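Local coordinates for protein fusolin (Unidentified entomopoxvirus, PDB 4OW5) that probably binds chitin through a lytic polysaccharide monooxygenase-like domain, enhances the virulence of entomopoxviruses and crystallizes in vivo into viral spindles, at residues Ala36-Val41 with Ala58-Phe63; Ile29-Cys34 with Ser116-Val121; Gly2-Pro7 with Phe225-Asp230. All blocks are in the same frame, centred on the assembly; numbering follows the deposited sequence.

Contact 1. Residues Ala36-Val41 with Ala58-Phe63; sequences AAYQNV and AAQYMF
The Tyr-38 ring carries Ala-59 CB over the centre of one face, in a CH-pi contact almost on the ring normal, with CB 3.5 Å from the centroid. At the ring's edge, near its plane, lie Phe-63 CE1 and Gln-60 CG. Tyr-38 in turn points its edge at a face of Phe-63, a T-shaped pair with planes at 84°, while Met-62 CE sits at the rim of the Phe-63 ring. This is the packing of two neighbouring helices, 32-47 and 52-64, joined by a short link into an alpha-hairpin; the short segments run roughly antiparallel at 139°, their axes 8.5 Å apart. Small Ala-59 permits this approach, its CA lying 5.2 Å from Tyr-38 CA. With CG anti to the backbone N, the Tyr-38 ring runs beside the Gln-60 chain. The stronger partner of Tyr-38 OH is Pro-24 O; Gln-60 NE2 adds a weak bond of 3.3 Å. On the other side of Ala-59, Val-41 CG1 rests on the backbone between Ala-58 and Ala-59. The Met-62 chain bends at its last torsion (chi3 52°), bringing CE tightly against Val-41 CG2 at 3.5 Å and to 3.4 Å from Ala-37 O.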
loop_
_atom_site.group_PDB
_atom_site.type_symbol
_atom_site.label_atom_id
_atom_site.label_comp_id
_atom_site.label_asym_id
_atom_site.label_seq_id
_atom_site.Cartn_x
_atom_site.Cartn_y
_atom_site.Cartn_z
ATOM N N ALA A 36 5.654 20.236 6.774
ATOM C CA ALA A 36 6.159 20.651 5.452
ATOM C C ALA A 36 5.256 21.692 4.803
ATOM O O ALA A 36 5.771 22.608 4.189
ATOM C CB ALA A 36 6.266 19.448 4.522
ATOM N N ALA A 37 3.933 21.524 4.892
ATOM C CA ALA A 37 2.960 22.490 4.321
ATOM C C ALA A 37 3.162 23.854 4.971
ATOM O O ALA A 37 3.278 24.865 4.282
ATOM C CB ALA A 37 1.535 21.993 4.552
ATOM N N TYR A 38 3.255 23.865 6.319
ATOM C CA TYR A 38 3.482 25.077 7.092
ATOM C C TYR A 38 4.797 25.758 6.653
ATOM O O TYR A 38 4.818 26.944 6.308
ATOM C CB TYR A 38 3.523 24.745 8.591
ATOM C CG TYR A 38 3.688 25.955 9.485
ATOM C CD1 TYR A 38 4.918 26.592 9.613
ATOM C CD2 TYR A 38 2.612 26.462 10.206
ATOM C CE1 TYR A 38 5.073 27.698 10.449
ATOM C CE2 TYR A 38 2.751 27.564 11.030
ATOM C CZ TYR A 38 3.997 28.151 11.189
ATOM O OH TYR A 38 4.109 29.233 12.005
ATOM N N GLN A 39 5.857 24.994 6.662
ATOM C CA GLN A 39 7.202 25.488 6.340
ATOM C C GLN A 39 7.350 25.930 4.893
ATOM O O GLN A 39 8.113 26.864 4.634
ATOM C CB GLN A 39 8.265 24.468 6.734
ATOM C CG GLN A 39 8.339 24.421 8.272
ATOM C CD GLN A 39 9.290 23.419 8.874
ATOM O OE1 GLN A 39 9.890 22.589 8.195
ATOM N NE2 GLN A 39 9.470 23.510 10.183
ATOM N N ASN A 40 6.583 25.377 3.967
ATOM C CA ASN A 40 6.661 25.856 2.602
ATOM C C ASN A 40 6.149 27.291 2.523
ATOM O O ASN A 40 6.779 28.146 1.890
ATOM C CB ASN A 40 5.861 24.973 1.625
ATOM C CG ASN A 40 6.738 24.219 0.664
ATOM O OD1 ASN A 40 7.865 23.846 0.984
ATOM N ND2 ASN A 40 6.313 24.086 -0.569
ATOM N N VAL A 41 5.033 27.564 3.184
ATOM C CA VAL A 41 4.462 28.917 3.164
ATOM C C VAL A 41 5.371 29.863 3.950
ATOM O O VAL A 41 5.667 30.947 3.471
ATOM C CB VAL A 41 3.029 28.929 3.687
ATOM C CG1 VAL A 41 2.526 30.368 3.820
ATOM C CG2 VAL A 41 2.129 28.117 2.754
ATOM N N ALA A 58 1.460 34.158 7.823
ATOM C CA ALA A 58 0.975 33.589 6.563
ATOM C C ALA A 58 0.750 32.096 6.704
ATOM O O ALA A 58 -0.325 31.614 6.336
ATOM C CB ALA A 58 1.957 33.883 5.437
ATOM N N ALA A 59 1.709 31.382 7.285
ATOM C CA ALA A 59 1.621 29.922 7.477
ATOM C C ALA A 59 0.560 29.563 8.534
ATOM O O ALA A 59 -0.172 28.584 8.360
ATOM C CB ALA A 59 2.970 29.353 7.871
ATOM N N GLN A 60 0.454 30.357 9.603
ATOM C CA GLN A 60 -0.551 30.085 10.643
ATOM C C GLN A 60 -1.945 30.389 10.113
ATOM O O GLN A 60 -2.872 29.656 10.455
ATOM C CB GLN A 60 -0.284 30.850 11.948
ATOM C CG GLN A 60 0.946 30.329 12.635
ATOM C CD GLN A 60 1.416 31.152 13.796
ATOM O OE1 GLN A 60 0.857 32.188 14.117
ATOM N NE2 GLN A 60 2.478 30.689 14.437
ATOM N N TYR A 61 -2.086 31.404 9.238
ATOM C CA TYR A 61 -3.369 31.742 8.608
ATOM C C TYR A 61 -3.876 30.563 7.775
ATOM O O TYR A 61 -5.073 30.264 7.769
ATOM C CB TYR A 61 -3.238 32.993 7.735
ATOM C CG TYR A 61 -4.494 33.389 6.995
ATOM C CD1 TYR A 61 -4.748 32.911 5.714
ATOM C CD2 TYR A 61 -5.337 34.373 7.495
ATOM C CE1 TYR A 61 -5.863 33.319 5.001
ATOM C CE2 TYR A 61 -6.471 34.782 6.795
ATOM C CZ TYR A 61 -6.709 34.283 5.528
ATOM O OH TYR A 61 -7.791 34.721 4.810
ATOM N N MET A 62 -2.973 29.889 7.080
ATOM C CA MET A 62 -3.345 28.707 6.288
ATOM C C MET A 62 -3.987 27.614 7.190
ATOM O O MET A 62 -4.976 26.986 6.803
ATOM C CB MET A 62 -2.092 28.186 5.560
ATOM C CG MET A 62 -2.268 26.846 4.938
ATOM S SD MET A 62 -0.809 26.205 4.052
ATOM C CE MET A 62 0.399 26.380 5.251
ATOM N N PHE A 63 -3.432 27.376 8.373
ATOM C CA PHE A 63 -3.981 26.364 9.295
ATOM C C PHE A 63 -5.265 26.827 10.024
ATOM O O PHE A 63 -6.228 26.048 10.176
ATOM C CB PHE A 63 -2.927 25.989 10.359
ATOM C CG PHE A 63 -1.905 24.965 9.953
ATOM C CD1 PHE A 63 -1.212 25.084 8.766
ATOM C CD2 PHE A 63 -1.527 23.969 10.825
ATOM C CE1 PHE A 63 -0.243 24.142 8.408
ATOM C CE2 PHE A 63 -0.511 23.085 10.505
ATOM C CZ PHE A 63 0.080 23.138 9.276
#

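Contact 2. Residues Ile29-Cys34 with Ser116-Val121; sequences IPDPMC and SWTPTV
Met-33 lies across the Trp-117 indole at about a right angle, with CB over one face of the six-membered ring, 3.7 Å from its centroid. Its CG is anti to the carbonyl carbon (chi1 -69°), and the chain then bends at chi2 and chi3, folding back so that CE comes 3.8 Å from Trp-117 NE1. The sulfur stands above the five-membered ring, a distant Met-aromatic contact with SD 5.0 Å from the centroid, while CG presses on the carbonyl carbon of Ser-116. Trp-117 NE1 itself is hydrogen-bonded to Val-113 O.

The second grip is polar. Asp-31 is the N-cap of helix 32-47: a chi1 of -179° swings the carboxylate away from its own N and back over the first turn, and OD2 accepts from Cys-34 N at 3.0 Å through its anti lone pair and, weakly, from Met-33 N. OD1 takes a short bond from Thr-118 OG1, 2.6 Å, met on the syn side but 25° out of the carboxylate plane. Water 1 donates to Asp-31 OD2 and accepts from Thr-118 N, a second bridge beside the direct one.

The contact thus ties the start of helix 32-47 to the loop entering strand 120-123, which pairs with strand 223-234. Helix 10-17 flanks it, joined by the Cys-34–Cys-14 disulfide and by Arg-10, which makes a cation-pi contact with Trp-117.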
loop_
_atom_site.group_PDB
_atom_site.type_symbol
_atom_site.label_atom_id
_atom_site.label_comp_id
_atom_site.label_asym_id
_atom_site.label_seq_id
_atom_site.Cartn_x
_atom_site.Cartn_y
_atom_site.Cartn_z
ATOM N N ILE A 29 5.269 21.237 14.913
ATOM C CA ILE A 29 4.229 20.452 14.237
ATOM C C ILE A 29 4.690 18.983 14.155
ATOM O O ILE A 29 5.741 18.706 13.583
ATOM C CB ILE A 29 3.897 21.034 12.849
ATOM C CG1 ILE A 29 3.372 22.476 12.986
ATOM C CG2 ILE A 29 2.873 20.146 12.133
ATOM C CD1 ILE A 29 3.457 23.288 11.726
ATOM N N PRO A 30 3.912 18.032 14.686
ATOM C CA PRO A 30 4.369 16.630 14.696
ATOM C C PRO A 30 4.203 15.860 13.371
ATOM O O PRO A 30 5.071 15.069 13.034
ATOM C CB PRO A 30 3.505 16.011 15.784
ATOM C CG PRO A 30 2.317 16.777 15.793
ATOM C CD PRO A 30 2.676 18.183 15.474
ATOM N N ASP A 31 3.111 16.056 12.639
ATOM C CA ASP A 31 2.919 15.324 11.387
ATOM C C ASP A 31 3.882 15.915 10.328
ATOM O O ASP A 31 3.928 17.133 10.177
ATOM C CB ASP A 31 1.468 15.378 10.924
ATOM C CG ASP A 31 1.249 14.614 9.644
ATOM O OD1 ASP A 31 1.071 13.386 9.717
ATOM O OD2 ASP A 31 1.368 15.226 8.562
ATOM N N PRO A 32 4.744 15.093 9.693
ATOM C CA PRO A 32 5.719 15.656 8.737
ATOM C C PRO A 32 5.095 16.431 7.573
ATOM O O PRO A 32 5.695 17.390 7.108
ATOM C CB PRO A 32 6.465 14.428 8.209
ATOM C CG PRO A 32 6.181 13.338 9.161
ATOM C CD PRO A 32 4.909 13.634 9.855
ATOM N N MET A 33 3.921 16.005 7.070
ATOM C CA MET A 33 3.318 16.690 5.939
ATOM C C MET A 33 2.635 17.961 6.386
ATOM O O MET A 33 2.807 18.951 5.697
ATOM C CB MET A 33 2.398 15.769 5.139
ATOM C CG MET A 33 3.141 14.676 4.402
ATOM S SD MET A 33 4.524 15.253 3.376
ATOM C CE MET A 33 3.684 16.288 2.255
ATOM N N CYS A 34 1.960 18.010 7.552
ATOM C CA CYS A 34 1.460 19.284 8.062
ATOM C C CYS A 34 2.650 20.234 8.318
ATOM O O CYS A 34 2.578 21.417 7.993
ATOM C CB CYS A 34 0.622 19.104 9.322
ATOM S SG CYS A 34 -0.848 18.073 9.071
ATOM N N SER A 116 3.768 12.045 1.898
ATOM C CA SER A 116 3.137 11.009 2.717
ATOM C C SER A 116 2.016 11.555 3.609
ATOM O O SER A 116 2.055 11.376 4.831
ATOM C CB SER A 116 4.199 10.315 3.569
ATOM O OG SER A 116 4.972 11.238 4.320
ATOM N N TRP A 117 0.988 12.184 3.001
ATOM C CA TRP A 117 -0.133 12.751 3.754
ATOM C C TRP A 117 -0.800 11.661 4.571
ATOM O O TRP A 117 -0.946 10.563 4.058
ATOM C CB TRP A 117 -1.152 13.422 2.831
ATOM C CG TRP A 117 -0.650 14.709 2.252
ATOM C CD1 TRP A 117 -0.089 14.907 1.024
ATOM C CD2 TRP A 117 -0.591 15.963 2.926
ATOM N NE1 TRP A 117 0.190 16.244 0.849
ATOM C CE2 TRP A 117 -0.013 16.892 2.034
ATOM C CE3 TRP A 117 -0.997 16.403 4.197
ATOM C CZ2 TRP A 117 0.169 18.222 2.372
ATOM C CZ3 TRP A 117 -0.811 17.731 4.530
ATOM C CH2 TRP A 117 -0.251 18.622 3.623
ATOM N N THR A 118 -1.148 11.935 5.843
ATOM C CA THR A 118 -1.726 10.921 6.715
ATOM C C THR A 118 -3.171 10.686 6.297
ATOM O O THR A 118 -3.968 11.627 6.337
ATOM C CB THR A 118 -1.642 11.301 8.189
ATOM O OG1 THR A 118 -0.280 11.498 8.527
ATOM C CG2 THR A 118 -2.263 10.217 9.123
ATOM N N PRO A 119 -3.535 9.437 5.946
ATOM C CA PRO A 119 -4.914 9.185 5.550
ATOM C C PRO A 119 -5.783 8.659 6.646
ATOM O O PRO A 119 -5.311 8.108 7.623
ATOM C CB PRO A 119 -4.740 8.102 4.494
ATOM C CG PRO A 119 -3.616 7.232 5.096
ATOM C CD PRO A 119 -2.697 8.227 5.776
ATOM N N THR A 120 -7.077 8.744 6.418
ATOM C CA THR A 120 -8.078 8.019 7.162
ATOM C C THR A 120 -7.952 6.573 6.681
ATOM O O THR A 120 -8.028 6.335 5.472
ATOM C CB THR A 120 -9.484 8.574 6.894
ATOM O OG1 THR A 120 -9.594 9.871 7.493
ATOM C CG2 THR A 120 -10.596 7.608 7.396
ATOM N N VAL A 121 -7.795 5.624 7.591
ATOM C CA VAL A 121 -7.621 4.212 7.254
ATOM C C VAL A 121 -8.920 3.470 7.444
ATOM O O VAL A 121 -9.349 3.283 8.573
ATOM C CB VAL A 121 -6.507 3.585 8.115
ATOM C CG1 VAL A 121 -6.381 2.092 7.836
ATOM C CG2 VAL A 121 -5.173 4.319 7.898
HETATM O O HOH W 1 -0.815 14.530 7.235
HETATM O O HOH W 2 2.540 12.826 7.220
#

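Contact 3. Residues Gly2-Pro7 with Phe225-Asp230; sequences GYITFP and FYNCAD
Asn-227 OD1 is gripped by two donors: Ile-4 N, at 3.1 Å with an N-H...O angle of 157°, and Gln-11 NE2 from helix 10-17. Ile-4 N approaches with a tilt of 20° from the carbonyl plane, and Tyr-3 CA lies 3.2 Å from the same oxygen. The other end of the amide is fixed as well. Asn-227 ND2 donates to Tyr-226 O almost straight, at 2.9 Å, although it stands above that carbonyl's plane, and it also donates to water 3, which bonds Gly-2 O. Direct and water-mediated bonds together hold the amide's orientation in this buried place and bind it to the backbone of strand 2-6 at two points.

Beyond the amide, toward Ala-229, the contact turns apolar. A chi1 of -71° sets Asn-227 CG beside its own N and directs the amide to the Ile-4 backbone; the Ile-4 and Asn-227 side chains overlap as they pass, each heading for the other strand, with Ile-4 CD1 3.5 Å from Asn-227 CB. CD1 reaches on to Ala-229 CB at 3.9 Å, and Pro-7, which follows a cis peptide bond, places its O 3.7 Å from the same methyl.

No backbone hydrogen bond joins the two segments. Strand 2-6 belongs to the four-stranded antiparallel sheet, with a classic beta bulge at Thr-5 and Phe-6 opposite Glu-137, and strand 223-234 to the mixed sheet. Their side chains meet between the layers of the fibronectin type III-like beta-sandwich of LPMO-type proteins, where the Phe-225 ring meets that of His-1, a copper and zinc ligand of this protein, though no metal is bound to this chain here.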
loop_
_atom_site.group_PDB
_atom_site.type_symbol
_atom_site.label_atom_id
_atom_site.label_comp_id
_atom_site.label_asym_id
_atom_site.label_seq_id
_atom_site.Cartn_x
_atom_site.Cartn_y
_atom_site.Cartn_z
ATOM N N GLY A 2 -16.937 25.982 6.594
ATOM C CA GLY A 2 -16.908 24.614 7.077
ATOM C C GLY A 2 -15.825 23.788 6.451
ATOM O O GLY A 2 -15.033 24.283 5.646
ATOM N N TYR A 3 -15.777 22.533 6.864
ATOM C CA TYR A 3 -14.777 21.569 6.448
ATOM C C TYR A 3 -15.316 20.134 6.600
ATOM O O TYR A 3 -16.291 19.897 7.317
ATOM C CB TYR A 3 -13.463 21.743 7.246
ATOM C CG TYR A 3 -13.657 21.946 8.735
ATOM C CD1 TYR A 3 -14.131 20.919 9.543
ATOM C CD2 TYR A 3 -13.477 23.202 9.320
ATOM C CE1 TYR A 3 -14.470 21.142 10.869
ATOM C CE2 TYR A 3 -13.736 23.412 10.676
ATOM C CZ TYR A 3 -14.256 22.382 11.437
ATOM O OH TYR A 3 -14.514 22.503 12.773
ATOM N N ILE A 4 -14.687 19.204 5.896
ATOM C CA ILE A 4 -15.026 17.780 5.972
ATOM C C ILE A 4 -14.510 17.281 7.309
ATOM O O ILE A 4 -13.330 17.490 7.586
ATOM C CB ILE A 4 -14.457 16.877 4.848
ATOM C CG1 ILE A 4 -14.414 17.525 3.452
ATOM C CG2 ILE A 4 -15.217 15.543 4.810
ATOM C CD1 ILE A 4 -13.349 16.787 2.529
ATOM N N THR A 5 -15.373 16.635 8.122
ATOM C CA THR A 5 -14.963 16.027 9.388
ATOM C C THR A 5 -14.854 14.534 9.224
ATOM O O THR A 5 -14.095 13.921 9.958
ATOM C CB THR A 5 -15.833 16.406 10.550
ATOM O OG1 THR A 5 -17.195 16.262 10.178
ATOM C CG2 THR A 5 -15.512 17.796 11.050
ATOM N N PHE A 6 -15.571 13.937 8.294
ATOM C CA PHE A 6 -15.392 12.492 8.049
ATOM C C PHE A 6 -15.573 12.175 6.579
ATOM O O PHE A 6 -16.684 12.362 6.097
ATOM C CB PHE A 6 -16.336 11.604 8.877
ATOM C CG PHE A 6 -15.910 10.163 8.727
ATOM C CD1 PHE A 6 -14.707 9.729 9.253
ATOM C CD2 PHE A 6 -16.632 9.283 7.930
ATOM C CE1 PHE A 6 -14.212 8.474 8.963
ATOM C CE2 PHE A 6 -16.181 7.973 7.719
ATOM C CZ PHE A 6 -14.972 7.576 8.255
ATOM N N PRO A 7 -14.542 11.662 5.858
ATOM C CA PRO A 7 -13.131 11.483 6.294
ATOM C C PRO A 7 -12.520 12.861 6.526
ATOM O O PRO A 7 -12.771 13.756 5.728
ATOM C CB PRO A 7 -12.456 10.748 5.120
ATOM C CG PRO A 7 -13.479 10.520 4.096
ATOM C CD PRO A 7 -14.713 11.339 4.436
ATOM N N PHE A 225 -16.609 26.110 -1.120
ATOM C CA PHE A 225 -15.594 25.549 -0.245
ATOM C C PHE A 225 -15.088 24.240 -0.886
ATOM O O PHE A 225 -15.884 23.404 -1.345
ATOM C CB PHE A 225 -16.124 25.321 1.160
ATOM C CG PHE A 225 -16.644 26.592 1.769
ATOM C CD1 PHE A 225 -17.913 27.051 1.469
ATOM C CD2 PHE A 225 -15.838 27.369 2.589
ATOM C CE1 PHE A 225 -18.359 28.282 1.956
ATOM C CE2 PHE A 225 -16.257 28.622 3.007
ATOM C CZ PHE A 225 -17.504 29.083 2.673
ATOM N N TYR A 226 -13.785 24.107 -0.960
ATOM C CA TYR A 226 -13.113 22.981 -1.589
ATOM C C TYR A 226 -12.135 22.341 -0.610
ATOM O O TYR A 226 -11.237 23.019 -0.111
ATOM C CB TYR A 226 -12.380 23.441 -2.845
ATOM C CG TYR A 226 -13.263 24.122 -3.875
ATOM C CD1 TYR A 226 -13.680 23.453 -5.019
ATOM C CD2 TYR A 226 -13.661 25.444 -3.715
ATOM C CE1 TYR A 226 -14.473 24.085 -5.981
ATOM C CE2 TYR A 226 -14.456 26.087 -4.668
ATOM C CZ TYR A 226 -14.885 25.391 -5.787
ATOM O OH TYR A 226 -15.760 25.994 -6.648
ATOM N N ASN A 227 -12.286 21.053 -0.335
ATOM C CA ASN A 227 -11.391 20.334 0.588
ATOM C C ASN A 227 -10.949 18.990 0.044
ATOM O O ASN A 227 -11.784 18.220 -0.446
ATOM C CB ASN A 227 -12.093 20.036 1.911
ATOM C CG ASN A 227 -12.406 21.143 2.875
ATOM O OD1 ASN A 227 -12.806 20.838 3.976
ATOM N ND2 ASN A 227 -12.132 22.400 2.603
ATOM N N CYS A 228 -9.655 18.667 0.250
ATOM C CA CYS A 228 -9.058 17.371 -0.009
ATOM C C CYS A 228 -9.112 16.545 1.245
ATOM O O CYS A 228 -8.831 17.061 2.318
ATOM C CB CYS A 228 -7.607 17.523 -0.477
ATOM S SG CYS A 228 -7.453 18.289 -2.096
ATOM N N ALA A 229 -9.435 15.261 1.119
ATOM C CA ALA A 229 -9.394 14.301 2.221
ATOM C C ALA A 229 -8.582 13.087 1.750
ATOM O O ALA A 229 -8.872 12.525 0.698
ATOM C CB ALA A 229 -10.778 13.890 2.626
ATOM N N ASP A 230 -7.580 12.711 2.522
ATOM C CA ASP A 230 -6.694 11.573 2.239
ATOM C C ASP A 230 -7.274 10.299 2.864
ATOM O O ASP A 230 -7.672 10.288 4.029
ATOM C CB ASP A 230 -5.295 11.850 2.774
ATOM C CG ASP A 230 -4.704 13.124 2.186
ATOM O OD1 ASP A 230 -4.441 13.145 0.948
ATOM O OD2 ASP A 230 -4.515 14.112 2.956
HETATM O O HOH W 3 -12.665 24.808 4.421
#

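Contact 1 lies within the helical part of the domain, contact 3 within the beta-sandwich, and contact 2 links the two. Contacts 1 and 2 share helix 32-47, and their centres are 14 Å apart: Ala-37 CB touches Trp-117 CH2 at 3.9 Å, and Tyr-38 CB packs on Ile-29 CD1. Contact 2 meets contact 3 through neighbouring strands, where Thr-120 N lies 2.9 Å from Asp-230 O, a probable hydrogen bond. Contacts 1 and 3 do not touch, their nearest atoms being about 8 Å apart. Contact 3 alone adjoins the metal-binding histidines, which hold no metal in this chain: the Phe-225 side chain is about 4 Å from that of His-1 and about 5 Å from that of His-144. All three also touch the second subunit.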